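Local coordinates for uncharacterized protein (Aeromonas hydrophila J-1, PDB 6R1J) that is the soluble form of AhlC, one component of a tripartite alpha-pore-forming toxin whose three proteins probably act together to perforate target-cell membranes, at residues Q34-E39 and D111-D116; A60-Q65 and D86-E91; E79-F84 and A233-D238; G133-L138 and G185-I190; D139-E144 and Q177-S182. The protein carries 3 engineered substitutions. All coordinates share one frame; numbering follows the deposited sequence.

Contact 1: residues Q34-E39 and D111-D116; sequences QQNVGE and DRITQD
Asn36 lays its amide across the base of Arg112 and the flank of Ile113. Its ND2 is 3.5 Å from Ile113 CG1 and 3.7 Å from Arg112 CB. CG stands anti to the backbone N of Asn36 (chi1 -175°), which carries the amide straight out towards helix 78-157. There ND2 also donates to Ala109 O, and a water that accepts from it at 2.9 Å donates to Asp116 OD2. The buried amide nitrogen is thus served by a carbonyl and a water.

The Arg112 chain bends at CG-CD, folding the guanidinium back beside the amide, with the two planes 26° apart. OD1 of Asn36 is 3.7 Å from Arg112 NH2, which is proximity and not a bond. Glu39 OE1 comes no closer than 4.3 Å to the same NH2, and a second water, accepting from NH2 at 3.1 Å and donating to OE1, spans the opposite charges.

On the inner flank, Val37 CG1 meets Ile113 CD1 at 3.8 Å, the side chains crossing at about a right angle. Phe207 of helix 163-236 packs against both, and helix 5-21 covers Val37 through Glu17, Ile20 and Gln21. Antiparallel helices crossing at -160°, with an apolar core closed by further helices, make this part of a long alpha-helical bundle.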
# COMPACT_ATOMS: atom_id res chain seq x y z
N GLN A 34 2.36 -16.96 -13.46
CA GLN A 34 1.43 -16.91 -14.63
C GLN A 34 1.12 -18.35 -15.06
O GLN A 34 -0.07 -18.68 -15.32
CB GLN A 34 2.02 -16.13 -15.81
CG GLN A 34 2.04 -14.61 -15.60
CD GLN A 34 2.51 -13.83 -16.80
OE1 GLN A 34 3.45 -14.26 -17.47
NE2 GLN A 34 1.89 -12.70 -17.11
N GLN A 35 2.14 -19.20 -15.11
CA GLN A 35 1.93 -20.60 -15.56
C GLN A 35 1.13 -21.35 -14.48
O GLN A 35 0.26 -22.11 -14.83
CB GLN A 35 3.27 -21.26 -15.84
CG GLN A 35 3.93 -20.68 -17.09
CD GLN A 35 3.16 -21.09 -18.32
OE1 GLN A 35 2.86 -22.27 -18.50
NE2 GLN A 35 2.83 -20.10 -19.13
N ASN A 36 1.53 -21.22 -13.23
CA ASN A 36 0.88 -21.85 -12.06
C ASN A 36 -0.61 -21.47 -12.04
O ASN A 36 -1.44 -22.37 -12.02
CB ASN A 36 1.60 -21.42 -10.78
CG ASN A 36 1.10 -22.09 -9.53
OD1 ASN A 36 0.09 -22.78 -9.55
ND2 ASN A 36 1.87 -21.95 -8.45
N VAL A 37 -0.95 -20.18 -12.05
CA VAL A 37 -2.37 -19.75 -11.93
C VAL A 37 -3.15 -20.24 -13.16
O VAL A 37 -4.34 -20.55 -13.02
CB VAL A 37 -2.56 -18.25 -11.70
CG1 VAL A 37 -1.91 -17.86 -10.39
CG2 VAL A 37 -2.12 -17.37 -12.84
N GLY A 38 -2.53 -20.23 -14.33
CA GLY A 38 -3.19 -20.79 -15.52
C GLY A 38 -3.61 -22.23 -15.29
O GLY A 38 -4.76 -22.56 -15.65
N GLU A 39 -2.71 -23.04 -14.73
CA GLU A 39 -2.95 -24.48 -14.43
C GLU A 39 -4.00 -24.60 -13.31
O GLU A 39 -4.74 -25.57 -13.31
CB GLU A 39 -1.68 -25.18 -13.96
CG GLU A 39 -0.60 -25.32 -15.03
CD GLU A 39 0.80 -25.59 -14.46
OE1 GLU A 39 0.98 -25.59 -13.21
OE2 GLU A 39 1.73 -25.80 -15.27
N ASP A 111 1.55 -22.55 -2.25
CA ASP A 111 2.90 -22.39 -1.64
C ASP A 111 3.93 -21.94 -2.69
O ASP A 111 4.82 -21.16 -2.32
CB ASP A 111 3.34 -23.68 -0.94
CG ASP A 111 2.55 -23.97 0.33
OD1 ASP A 111 1.76 -23.09 0.76
OD2 ASP A 111 2.69 -25.06 0.84
N ARG A 112 3.82 -22.40 -3.94
CA ARG A 112 4.73 -22.01 -5.05
C ARG A 112 4.45 -20.55 -5.38
O ARG A 112 5.40 -19.79 -5.64
CB ARG A 112 4.62 -22.95 -6.26
CG ARG A 112 5.23 -24.33 -6.05
CD ARG A 112 5.45 -25.07 -7.36
NE ARG A 112 4.31 -24.98 -8.28
CZ ARG A 112 3.27 -25.82 -8.27
NH1 ARG A 112 3.21 -26.80 -7.38
NH2 ARG A 112 2.28 -25.70 -9.13
N ILE A 113 3.19 -20.13 -5.34
CA ILE A 113 2.87 -18.70 -5.55
C ILE A 113 3.58 -17.88 -4.48
O ILE A 113 4.24 -16.90 -4.84
CB ILE A 113 1.34 -18.39 -5.56
CG1 ILE A 113 0.64 -19.21 -6.64
CG2 ILE A 113 1.20 -16.90 -5.75
CD1 ILE A 113 -0.83 -18.87 -6.84
N THR A 114 3.45 -18.25 -3.22
CA THR A 114 4.08 -17.48 -2.10
C THR A 114 5.61 -17.39 -2.30
O THR A 114 6.19 -16.31 -2.14
CB THR A 114 3.87 -18.21 -0.78
OG1 THR A 114 2.48 -18.43 -0.62
CG2 THR A 114 4.45 -17.47 0.41
N GLN A 115 6.27 -18.49 -2.66
CA GLN A 115 7.75 -18.48 -2.89
C GLN A 115 8.10 -17.56 -4.07
O GLN A 115 9.02 -16.70 -3.94
CB GLN A 115 8.28 -19.92 -2.98
CG GLN A 115 8.12 -20.68 -1.66
CD GLN A 115 8.94 -20.07 -0.55
OE1 GLN A 115 10.05 -19.61 -0.76
NE2 GLN A 115 8.40 -20.05 0.66
N ASP A 116 7.36 -17.62 -5.18
CA ASP A 116 7.61 -16.73 -6.33
C ASP A 116 7.34 -15.28 -5.91
O ASP A 116 8.08 -14.35 -6.34
CB ASP A 116 6.85 -17.20 -7.56
CG ASP A 116 7.46 -18.44 -8.22
OD1 ASP A 116 8.71 -18.46 -8.31
OD2 ASP A 116 6.69 -19.37 -8.63
O HOH W 1 4.05 -20.13 -8.98
O HOH W 2 2.94 -24.60 -11.95

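Contact 2: residues A60-Q65 and D86-E91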
# COMPACT_ATOMS: atom_id res chain seq x y z
N ALA A 60 -26.18 -35.50 1.28
CA ALA A 60 -27.65 -35.62 1.07
C ALA A 60 -28.04 -37.08 1.32
O ALA A 60 -28.96 -37.33 2.10
CB ALA A 60 -28.04 -35.17 -0.30
N ARG A 61 -27.30 -38.03 0.75
CA ARG A 61 -27.60 -39.46 0.94
C ARG A 61 -27.43 -39.83 2.42
O ARG A 61 -28.35 -40.50 2.99
CB ARG A 61 -26.75 -40.28 -0.02
CG ARG A 61 -26.59 -41.74 0.35
CD ARG A 61 -25.76 -42.49 -0.67
NE ARG A 61 -25.46 -43.82 -0.17
CZ ARG A 61 -26.18 -44.91 -0.40
NH1 ARG A 61 -25.83 -46.06 0.15
NH2 ARG A 61 -27.23 -44.85 -1.20
N LEU A 62 -26.35 -39.42 3.08
CA LEU A 62 -26.12 -39.81 4.49
C LEU A 62 -27.14 -39.11 5.42
O LEU A 62 -27.52 -39.73 6.42
CB LEU A 62 -24.68 -39.53 4.91
CG LEU A 62 -24.33 -39.96 6.33
CD1 LEU A 62 -24.62 -41.43 6.57
CD2 LEU A 62 -22.89 -39.65 6.65
N GLU A 63 -27.52 -37.86 5.14
CA GLU A 63 -28.54 -37.15 5.96
C GLU A 63 -29.82 -38.00 6.05
O GLU A 63 -30.31 -38.23 7.20
CB GLU A 63 -28.88 -35.79 5.38
CG GLU A 63 -29.96 -35.08 6.17
CD GLU A 63 -30.41 -33.74 5.60
OE1 GLU A 63 -30.82 -32.91 6.39
OE2 GLU A 63 -30.25 -33.51 4.41
N LEU A 64 -30.30 -38.52 4.92
CA LEU A 64 -31.55 -39.34 4.91
C LEU A 64 -31.30 -40.70 5.61
O LEU A 64 -32.11 -41.14 6.44
CB LEU A 64 -32.00 -39.47 3.46
CG LEU A 64 -33.28 -40.25 3.20
CD1 LEU A 64 -34.42 -39.73 4.06
CD2 LEU A 64 -33.64 -40.18 1.72
N GLN A 65 -30.14 -41.32 5.39
CA GLN A 65 -29.78 -42.59 6.06
C GLN A 65 -29.81 -42.38 7.57
O GLN A 65 -30.38 -43.23 8.27
CB GLN A 65 -28.42 -43.10 5.60
CG GLN A 65 -28.39 -43.63 4.18
CD GLN A 65 -26.96 -43.92 3.74
OE1 GLN A 65 -26.01 -43.28 4.20
NE2 GLN A 65 -26.81 -44.84 2.81
N ASP A 86 -20.52 -50.08 8.77
CA ASP A 86 -19.59 -50.57 7.72
C ASP A 86 -19.91 -49.86 6.41
O ASP A 86 -18.97 -49.42 5.74
CB ASP A 86 -19.69 -52.07 7.44
CG ASP A 86 -19.05 -52.98 8.48
OD1 ASP A 86 -18.39 -52.45 9.39
OD2 ASP A 86 -19.22 -54.23 8.34
N LEU A 87 -21.18 -49.84 6.00
CA LEU A 87 -21.57 -49.21 4.72
C LEU A 87 -21.17 -47.70 4.71
O LEU A 87 -20.63 -47.21 3.69
CB LEU A 87 -23.07 -49.39 4.54
CG LEU A 87 -23.64 -48.69 3.32
CD1 LEU A 87 -23.19 -49.40 2.05
CD2 LEU A 87 -25.16 -48.60 3.41
N VAL A 88 -21.43 -46.99 5.80
CA VAL A 88 -21.14 -45.52 5.91
C VAL A 88 -19.61 -45.33 5.88
O VAL A 88 -19.15 -44.49 5.09
CB VAL A 88 -21.78 -44.88 7.16
CG1 VAL A 88 -21.31 -43.44 7.36
CG2 VAL A 88 -23.31 -44.93 7.12
N GLN A 89 -18.85 -46.12 6.66
CA GLN A 89 -17.35 -46.04 6.68
C GLN A 89 -16.80 -46.23 5.26
O GLN A 89 -15.88 -45.48 4.87
CB GLN A 89 -16.75 -47.02 7.68
CG GLN A 89 -16.84 -46.53 9.12
CD GLN A 89 -16.29 -47.51 10.14
OE1 GLN A 89 -16.00 -48.67 9.83
NE2 GLN A 89 -16.17 -47.06 11.38
N GLN A 90 -17.41 -47.12 4.47
CA GLN A 90 -17.00 -47.42 3.07
C GLN A 90 -17.34 -46.26 2.15
O GLN A 90 -16.66 -46.06 1.11
CB GLN A 90 -17.72 -48.68 2.57
CG GLN A 90 -17.27 -49.94 3.28
CD GLN A 90 -18.11 -51.14 2.91
OE1 GLN A 90 -18.91 -51.10 1.97
NE2 GLN A 90 -17.93 -52.23 3.66
N GLU A 91 -18.40 -45.53 2.48
CA GLU A 91 -18.85 -44.40 1.64
C GLU A 91 -18.09 -43.13 2.03
O GLU A 91 -18.00 -42.25 1.18
CB GLU A 91 -20.37 -44.31 1.67
CG GLU A 91 -21.02 -45.35 0.79
CD GLU A 91 -22.53 -45.41 0.88
OE1 GLU A 91 -23.13 -44.54 1.56
OE2 GLU A 91 -23.11 -46.34 0.29
O HOH W 3 -23.22 -42.73 3.41
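Arg61 leaves helix 28-70 with its chain swung away from the main-chain nitrogen (chi1 161°) and runs extended from CG to NE, aiming its guanidinium at Glu91. CD lies 4.0 Å from Glu91 OE1. NE donates to that oxygen at 3.0 Å in a nearly straight bond (168°), within the guanidinium plane though well above the carboxylate plane. NH1 reaches the second oxygen, OE2, at 2.7 Å on its syn lone pair, but this bond is more bent (130°). The salt bridge is side-on and two-pronged, one nitrogen to each oxygen, with the two flat groups strongly twisted against each other. NH1 also brushes Leu87 CD2, at 4.2 Å.

Gln65 NE2 sits over the rim of one guanidinium face, 3.1 Å from Arg61 NH1; as modelled these are two donors that cannot bond, so the amide orientation is doubtful. Gln65 OE1 and Glu91 OE1 share a water, 3.0 Å from the first and 2.6 Å from the second, though it has more acceptors around it than protons to give.

Beneath the polar layer, Leu62 CD1 sets against Val88 CG2 at 3.8 Å, the side chains crossing at about a right angle. This buried pair is where helices 28-70 and 78-157, running antiparallel, join two further helices: Leu62 packs on Leu228 of helix 163-236 and Val258 of helix 244-264, while Val88 touches Ile232.

Contact 3: residues E79-F84 and A233-D238; sequences EALKAF and ANVARD
Lys82 NZ donates to Ala236 O at 3.0 Å, approaching from above the carbonyl plane with a C=O...N angle of 130°. Lys82 CE lies alongside the same oxygen at 3.2 Å, and CD is 3.9 Å from Ala236 CA, so the methylene chain lies against the backbone before the ammonium arrives. Bends at CB-CG (chi2 -48°) and at CD-CE bring the tip round to the carbonyl, although the CA-CB bond itself does not aim at the other segment. Lys82 NZ is also 3.4 Å from Asp238 C; it is the backbone of Asp238, not its carboxylate, that lies by the ammonium.

Next to this polar link is an apolar one. Leu81 straddles a single methyl of Val235, with CD2 3.9 Å and CD1 4.0 Å from CG1, and the side chains cross at about a right angle. Here, at one end of the elongated helical bundle, the start of helix 78-157 meets the last turns of helix 163-236, shortly before an unmodelled gap at 239-242.

The second shell comes largely from helix 244-264. Ala247 and Phe251 back Leu81, and Phe250 backs Val235, while Val85 on the next turn of helix 78-157 supports both Val235 and Ala236. Farther out, Phe84 meets the ring of Phe251 with the two planes at about 80°.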
# COMPACT_ATOMS: atom_id res chain seq x y z
N GLU A 79 -26.28 -56.16 14.94
CA GLU A 79 -25.72 -56.65 13.65
C GLU A 79 -26.16 -55.68 12.54
O GLU A 79 -25.35 -55.45 11.63
CB GLU A 79 -26.17 -58.11 13.43
CG GLU A 79 -25.57 -58.79 12.20
CD GLU A 79 -26.26 -58.53 10.87
OE1 GLU A 79 -27.39 -57.98 10.87
OE2 GLU A 79 -25.67 -58.88 9.81
N ALA A 80 -27.39 -55.16 12.61
CA ALA A 80 -27.92 -54.16 11.65
C ALA A 80 -27.07 -52.89 11.79
O ALA A 80 -26.67 -52.37 10.74
CB ALA A 80 -29.39 -53.90 11.88
N LEU A 81 -26.79 -52.44 13.03
CA LEU A 81 -25.89 -51.30 13.33
C LEU A 81 -24.57 -51.50 12.58
O LEU A 81 -24.19 -50.62 11.82
CB LEU A 81 -25.54 -51.20 14.82
CG LEU A 81 -26.52 -50.51 15.75
CD1 LEU A 81 -25.84 -50.27 17.09
CD2 LEU A 81 -27.02 -49.18 15.18
N LYS A 82 -23.88 -52.61 12.84
CA LYS A 82 -22.51 -52.86 12.30
C LYS A 82 -22.56 -52.81 10.77
O LYS A 82 -21.74 -52.08 10.22
CB LYS A 82 -21.90 -54.14 12.88
CG LYS A 82 -21.68 -54.12 14.40
CD LYS A 82 -20.99 -52.87 14.94
CE LYS A 82 -21.01 -52.77 16.46
NZ LYS A 82 -20.06 -53.71 17.09
N ALA A 83 -23.48 -53.51 10.11
CA ALA A 83 -23.62 -53.47 8.63
C ALA A 83 -23.76 -52.02 8.12
O ALA A 83 -23.23 -51.72 7.03
CB ALA A 83 -24.81 -54.27 8.20
N PHE A 84 -24.52 -51.18 8.84
CA PHE A 84 -24.79 -49.75 8.50
C PHE A 84 -23.48 -48.96 8.67
O PHE A 84 -23.04 -48.31 7.68
CB PHE A 84 -25.90 -49.16 9.39
CG PHE A 84 -26.20 -47.70 9.10
CD1 PHE A 84 -26.81 -47.34 7.91
CD2 PHE A 84 -25.81 -46.70 9.97
CE1 PHE A 84 -27.06 -46.01 7.62
CE2 PHE A 84 -26.05 -45.37 9.68
CZ PHE A 84 -26.69 -45.03 8.51
N ALA A 233 -17.90 -44.15 14.07
CA ALA A 233 -17.09 -45.25 14.66
C ALA A 233 -17.51 -45.46 16.12
O ALA A 233 -17.34 -46.56 16.60
CB ALA A 233 -15.62 -44.98 14.50
N ASN A 234 -18.05 -44.45 16.80
CA ASN A 234 -18.53 -44.58 18.20
C ASN A 234 -19.85 -45.37 18.27
O ASN A 234 -20.32 -45.61 19.39
CB ASN A 234 -18.59 -43.24 18.90
CG ASN A 234 -17.19 -42.81 19.29
OD1 ASN A 234 -16.37 -43.65 19.65
ND2 ASN A 234 -16.91 -41.53 19.18
N VAL A 235 -20.42 -45.76 17.13
CA VAL A 235 -21.57 -46.70 17.04
C VAL A 235 -21.00 -48.12 16.93
O VAL A 235 -21.58 -49.05 17.53
CB VAL A 235 -22.46 -46.32 15.84
CG1 VAL A 235 -23.68 -47.24 15.72
CG2 VAL A 235 -22.88 -44.86 15.90
N ALA A 236 -19.89 -48.27 16.19
CA ALA A 236 -19.16 -49.54 15.91
C ALA A 236 -18.50 -50.11 17.18
O ALA A 236 -18.24 -51.32 17.22
CB ALA A 236 -18.11 -49.30 14.84
N ARG A 237 -18.19 -49.24 18.15
CA ARG A 237 -17.53 -49.58 19.43
C ARG A 237 -18.45 -50.46 20.28
O ARG A 237 -17.92 -51.23 21.11
CB ARG A 237 -17.13 -48.28 20.12
CG ARG A 237 -16.29 -48.45 21.37
CD ARG A 237 -16.07 -47.08 21.97
NE ARG A 237 -17.32 -46.49 22.43
CZ ARG A 237 -17.46 -45.26 22.92
NH1 ARG A 237 -16.40 -44.46 23.01
NH2 ARG A 237 -18.64 -44.84 23.33
N ASP A 238 -19.78 -50.34 20.09
CA ASP A 238 -20.83 -51.15 20.77
C ASP A 238 -20.72 -52.61 20.28
O ASP A 238 -20.54 -53.50 21.14
CB ASP A 238 -22.24 -50.62 20.49
CG ASP A 238 -22.58 -49.29 21.15
OD1 ASP A 238 -21.79 -48.85 22.02
OD2 ASP A 238 -23.64 -48.69 20.80

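Contact 4: residues G133-L138 and G185-I190; sequences GLQSNL and GQVNQI
This is apolar packing between two antiparallel helices, Leu134 and Val187 at its centre, in the arm of the molecule where helices 78-157 and 163-236 run side by side. Their local axes come within 9.7 Å and cross at -159°.

Leu134 reaches the other helix at two levels. Its CB touches Val187 CG2 at 3.7 Å, while its CD2 goes farther, to Gln186 CB at 3.9 Å and Ile190 CG1 at 4.0 Å. The leucine has an unusual pair of torsions (chi1 -90°, chi2 44°), and this turn puts CD2 between residues one helical turn apart. The leucine side chain crosses those of Gln186 and Ile190 at about a right angle.

Val187 in turn presents its two methyls to different partners. CG1 meets the amide nitrogen NE2 of Gln135 at 3.7 Å. CG2 faces Leu134 and is only loosely approached by Leu138 CD2, at 4.5 Å. Gln135 brings NE2 over the valine by bending at CB-CG, so a polar group closes one border of the apolar patch.

Gln186 offers its CB here while its NE2 is bonded to Ser182 on its own helix. On the far flank, a third subunit binds Asn188 and the carbonyl of Gly185 through its Gln8. Across the two segments the attraction is dispersive and hydrophobic: methyl and methylene surfaces probably set the spacing of the helices here, while the Gln186 amide finds its partner outside this apolar seam and that of Gln135 only borders it.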
# COMPACT_ATOMS: atom_id res chain seq x y z
N GLY A 133 21.32 4.21 -7.04
CA GLY A 133 22.58 4.72 -7.59
C GLY A 133 22.35 5.59 -8.81
O GLY A 133 23.11 6.53 -9.00
N LEU A 134 21.34 5.29 -9.63
CA LEU A 134 21.07 6.05 -10.89
C LEU A 134 20.72 7.50 -10.53
O LEU A 134 21.09 8.41 -11.30
CB LEU A 134 19.95 5.39 -11.69
CG LEU A 134 20.39 4.33 -12.70
CD1 LEU A 134 21.45 3.41 -12.12
CD2 LEU A 134 19.19 3.55 -13.21
N GLN A 135 20.03 7.70 -9.40
CA GLN A 135 19.60 9.06 -8.99
C GLN A 135 20.85 9.86 -8.62
O GLN A 135 20.91 11.01 -9.06
CB GLN A 135 18.48 8.99 -7.95
CG GLN A 135 17.10 9.18 -8.58
CD GLN A 135 16.92 10.58 -9.14
OE1 GLN A 135 17.68 11.49 -8.84
NE2 GLN A 135 15.91 10.78 -9.97
N SER A 136 21.82 9.26 -7.92
CA SER A 136 23.10 9.93 -7.59
C SER A 136 23.90 10.24 -8.86
O SER A 136 24.29 11.42 -9.02
CB SER A 136 23.90 9.12 -6.63
OG SER A 136 23.16 9.00 -5.43
N ASN A 137 24.13 9.24 -9.72
CA ASN A 137 24.83 9.44 -11.03
C ASN A 137 24.16 10.61 -11.76
O ASN A 137 24.91 11.48 -12.25
CB ASN A 137 24.81 8.19 -11.93
CG ASN A 137 25.52 6.99 -11.33
OD1 ASN A 137 26.29 7.12 -10.39
ND2 ASN A 137 25.26 5.81 -11.88
N LEU A 138 22.82 10.66 -11.80
CA LEU A 138 22.03 11.74 -12.46
C LEU A 138 22.33 13.08 -11.78
O LEU A 138 22.65 14.05 -12.53
CB LEU A 138 20.52 11.43 -12.44
CG LEU A 138 19.62 12.52 -13.02
CD1 LEU A 138 20.08 12.96 -14.41
CD2 LEU A 138 18.16 12.08 -13.07
N GLY A 185 16.45 8.80 -18.71
CA GLY A 185 15.74 7.71 -19.40
C GLY A 185 15.84 6.43 -18.60
O GLY A 185 14.82 5.72 -18.50
N GLN A 186 17.02 6.14 -18.04
CA GLN A 186 17.26 4.94 -17.20
C GLN A 186 16.44 5.03 -15.91
O GLN A 186 15.87 4.00 -15.51
CB GLN A 186 18.74 4.78 -16.88
CG GLN A 186 19.55 4.40 -18.11
CD GLN A 186 21.02 4.40 -17.80
OE1 GLN A 186 21.47 3.80 -16.83
NE2 GLN A 186 21.79 5.09 -18.65
N VAL A 187 16.39 6.20 -15.27
CA VAL A 187 15.60 6.36 -14.02
C VAL A 187 14.12 6.17 -14.39
O VAL A 187 13.45 5.40 -13.68
CB VAL A 187 15.88 7.69 -13.32
CG1 VAL A 187 14.86 7.99 -12.21
CG2 VAL A 187 17.29 7.70 -12.76
N ASN A 188 13.65 6.78 -15.47
CA ASN A 188 12.23 6.65 -15.90
C ASN A 188 11.92 5.17 -16.13
O ASN A 188 10.85 4.69 -15.69
CB ASN A 188 11.92 7.48 -17.15
CG ASN A 188 10.43 7.72 -17.32
OD1 ASN A 188 9.84 8.44 -16.53
ND2 ASN A 188 9.82 7.20 -18.38
N GLN A 189 12.86 4.47 -16.76
CA GLN A 189 12.74 3.04 -17.13
C GLN A 189 12.55 2.18 -15.87
O GLN A 189 11.64 1.35 -15.86
CB GLN A 189 13.98 2.62 -17.91
CG GLN A 189 14.13 1.12 -18.15
CD GLN A 189 13.04 0.58 -19.03
OE1 GLN A 189 12.51 1.27 -19.91
NE2 GLN A 189 12.68 -0.67 -18.79
N ILE A 190 13.39 2.37 -14.87
CA ILE A 190 13.37 1.54 -13.64
C ILE A 190 12.11 1.91 -12.84
O ILE A 190 11.51 1.00 -12.30
CB ILE A 190 14.66 1.68 -12.81
CG1 ILE A 190 15.93 1.29 -13.59
CG2 ILE A 190 14.56 0.89 -11.52
CD1 ILE A 190 16.11 -0.19 -13.85

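Contact 5: residues D139-E144 and Q177-S182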
# COMPACT_ATOMS: atom_id res chain seq x y z
N ASP A 139 22.25 13.14 -10.44
CA ASP A 139 22.56 14.34 -9.62
C ASP A 139 23.95 14.87 -10.01
O ASP A 139 24.07 16.07 -10.33
CB ASP A 139 22.49 14.02 -8.11
CG ASP A 139 21.10 13.71 -7.54
OD1 ASP A 139 20.08 13.93 -8.25
OD2 ASP A 139 21.03 13.25 -6.36
N GLY A 140 24.97 13.99 -10.00
CA GLY A 140 26.38 14.32 -10.32
C GLY A 140 26.60 14.75 -11.77
O GLY A 140 27.52 15.56 -11.99
N ALA A 141 25.85 14.23 -12.75
CA ALA A 141 26.01 14.60 -14.18
C ALA A 141 25.36 15.97 -14.40
O ALA A 141 25.74 16.67 -15.36
CB ALA A 141 25.45 13.56 -15.12
N ARG A 142 24.39 16.32 -13.54
CA ARG A 142 23.73 17.65 -13.52
C ARG A 142 24.75 18.68 -13.02
O ARG A 142 24.89 19.73 -13.69
CB ARG A 142 22.45 17.61 -12.69
CG ARG A 142 21.30 17.01 -13.48
CD ARG A 142 19.98 16.91 -12.75
NE ARG A 142 19.01 16.42 -13.73
CZ ARG A 142 17.85 15.86 -13.44
NH1 ARG A 142 17.46 15.68 -12.19
NH2 ARG A 142 17.08 15.44 -14.43
N GLN A 143 25.45 18.37 -11.92
CA GLN A 143 26.52 19.25 -11.36
C GLN A 143 27.62 19.45 -12.41
O GLN A 143 28.07 20.58 -12.59
CB GLN A 143 27.15 18.64 -10.12
CG GLN A 143 26.21 18.54 -8.93
CD GLN A 143 26.98 18.00 -7.75
OE1 GLN A 143 28.21 17.89 -7.79
NE2 GLN A 143 26.28 17.66 -6.69
N GLU A 144 28.01 18.36 -13.07
CA GLU A 144 29.07 18.33 -14.12
C GLU A 144 28.65 19.27 -15.25
O GLU A 144 29.50 20.04 -15.73
CB GLU A 144 29.30 16.87 -14.51
CG GLU A 144 30.53 16.59 -15.35
CD GLU A 144 30.74 15.12 -15.69
OE1 GLU A 144 31.62 14.84 -16.53
OE2 GLU A 144 30.02 14.24 -15.13
N GLN A 177 25.69 16.19 -21.67
CA GLN A 177 24.24 16.33 -21.92
C GLN A 177 23.68 14.93 -22.20
O GLN A 177 22.71 14.55 -21.51
CB GLN A 177 24.01 17.37 -23.03
CG GLN A 177 22.57 17.43 -23.54
CD GLN A 177 21.53 17.84 -22.52
OE1 GLN A 177 21.79 17.95 -21.32
NE2 GLN A 177 20.31 18.05 -23.00
N ASN A 178 24.29 14.16 -23.13
CA ASN A 178 23.88 12.77 -23.50
C ASN A 178 23.99 11.85 -22.28
O ASN A 178 23.22 10.87 -22.23
CB ASN A 178 24.73 12.18 -24.63
CG ASN A 178 24.65 12.99 -25.90
OD1 ASN A 178 23.82 13.90 -26.03
ND2 ASN A 178 25.53 12.68 -26.83
N LYS A 179 24.94 12.10 -21.37
CA LYS A 179 25.06 11.34 -20.11
C LYS A 179 23.82 11.65 -19.25
O LYS A 179 23.27 10.70 -18.70
CB LYS A 179 26.35 11.65 -19.35
CG LYS A 179 26.55 10.84 -18.08
CD LYS A 179 27.68 11.33 -17.21
CE LYS A 179 27.88 10.49 -15.97
NZ LYS A 179 28.96 11.05 -15.12
N VAL A 180 23.40 12.91 -19.15
CA VAL A 180 22.23 13.33 -18.33
C VAL A 180 20.93 12.77 -18.93
O VAL A 180 20.16 12.15 -18.17
CB VAL A 180 22.16 14.86 -18.17
CG1 VAL A 180 20.80 15.34 -17.69
CG2 VAL A 180 23.26 15.33 -17.23
N SER A 181 20.69 12.98 -20.22
CA SER A 181 19.49 12.49 -20.95
C SER A 181 19.39 10.96 -20.83
O SER A 181 18.27 10.45 -20.70
CB SER A 181 19.48 12.90 -22.40
OG SER A 181 19.35 14.31 -22.51
N SER A 182 20.52 10.26 -20.83
CA SER A 182 20.56 8.78 -20.74
C SER A 182 20.11 8.37 -19.33
O SER A 182 19.24 7.51 -19.20
CB SER A 182 21.90 8.23 -21.13
OG SER A 182 21.92 6.82 -21.04
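Ala141 and Val180 form the tight part. CB of Ala141 touches Val180 CG2 at 3.5 Å, and the same methyl sits 3.4 Å from Ala141 O. The CA atoms of this pair are just 5.8 Å apart. With so small a side chain on one helix, the local axes come within 9.2 Å of each other, crossing at -153°. The first torsion of Val180 (chi1 164°) turns CG2 towards the alanine, and Leu138, a turn before Ala141 on helix 78-157, also packs on Val180.

The exposed side is looser. Lys179 lies fully extended across Ala141, its CD 3.8 Å from the alanine CB, and only its tip is charged. NZ reaches Glu144 OE2 at 3.4 Å, a weak, long salt bridge between two side chains that cross at about a right angle. On the other border Arg142 NE passes Val180 CG1 at 4.5 Å, but the guanidinium is engaged with Glu184, its salt-bridge partner farther along helix 163-236.

Close approach here thus rests on the buried methyls, while the lysine adds aliphatic cover and the exposed charges add attraction that water would probably weaken.

Helix 78-157 contributes to all five contacts and so ties them into one long rod. Contacts 4 and 5 are neighbours, with centres 10 Å apart and Leu138 CD1 3.8 Å from Val180 O; both touch the third subunit. Contacts 2 and 3 pair up similarly at the other end, 13 Å between centres, where Gln65 packs on Phe84 and Gln89 on Ala233. Contact 1 lies between these groups, with its centre about 37 Å from that of contact 2 and 32 Å from that of contact 4. Contacts 3 and 5 are 86 Å apart, centre to centre. One bound sodium ion lies about 7 Å from the side chain of Val37, and a different one about 12 Å from that of Leu62.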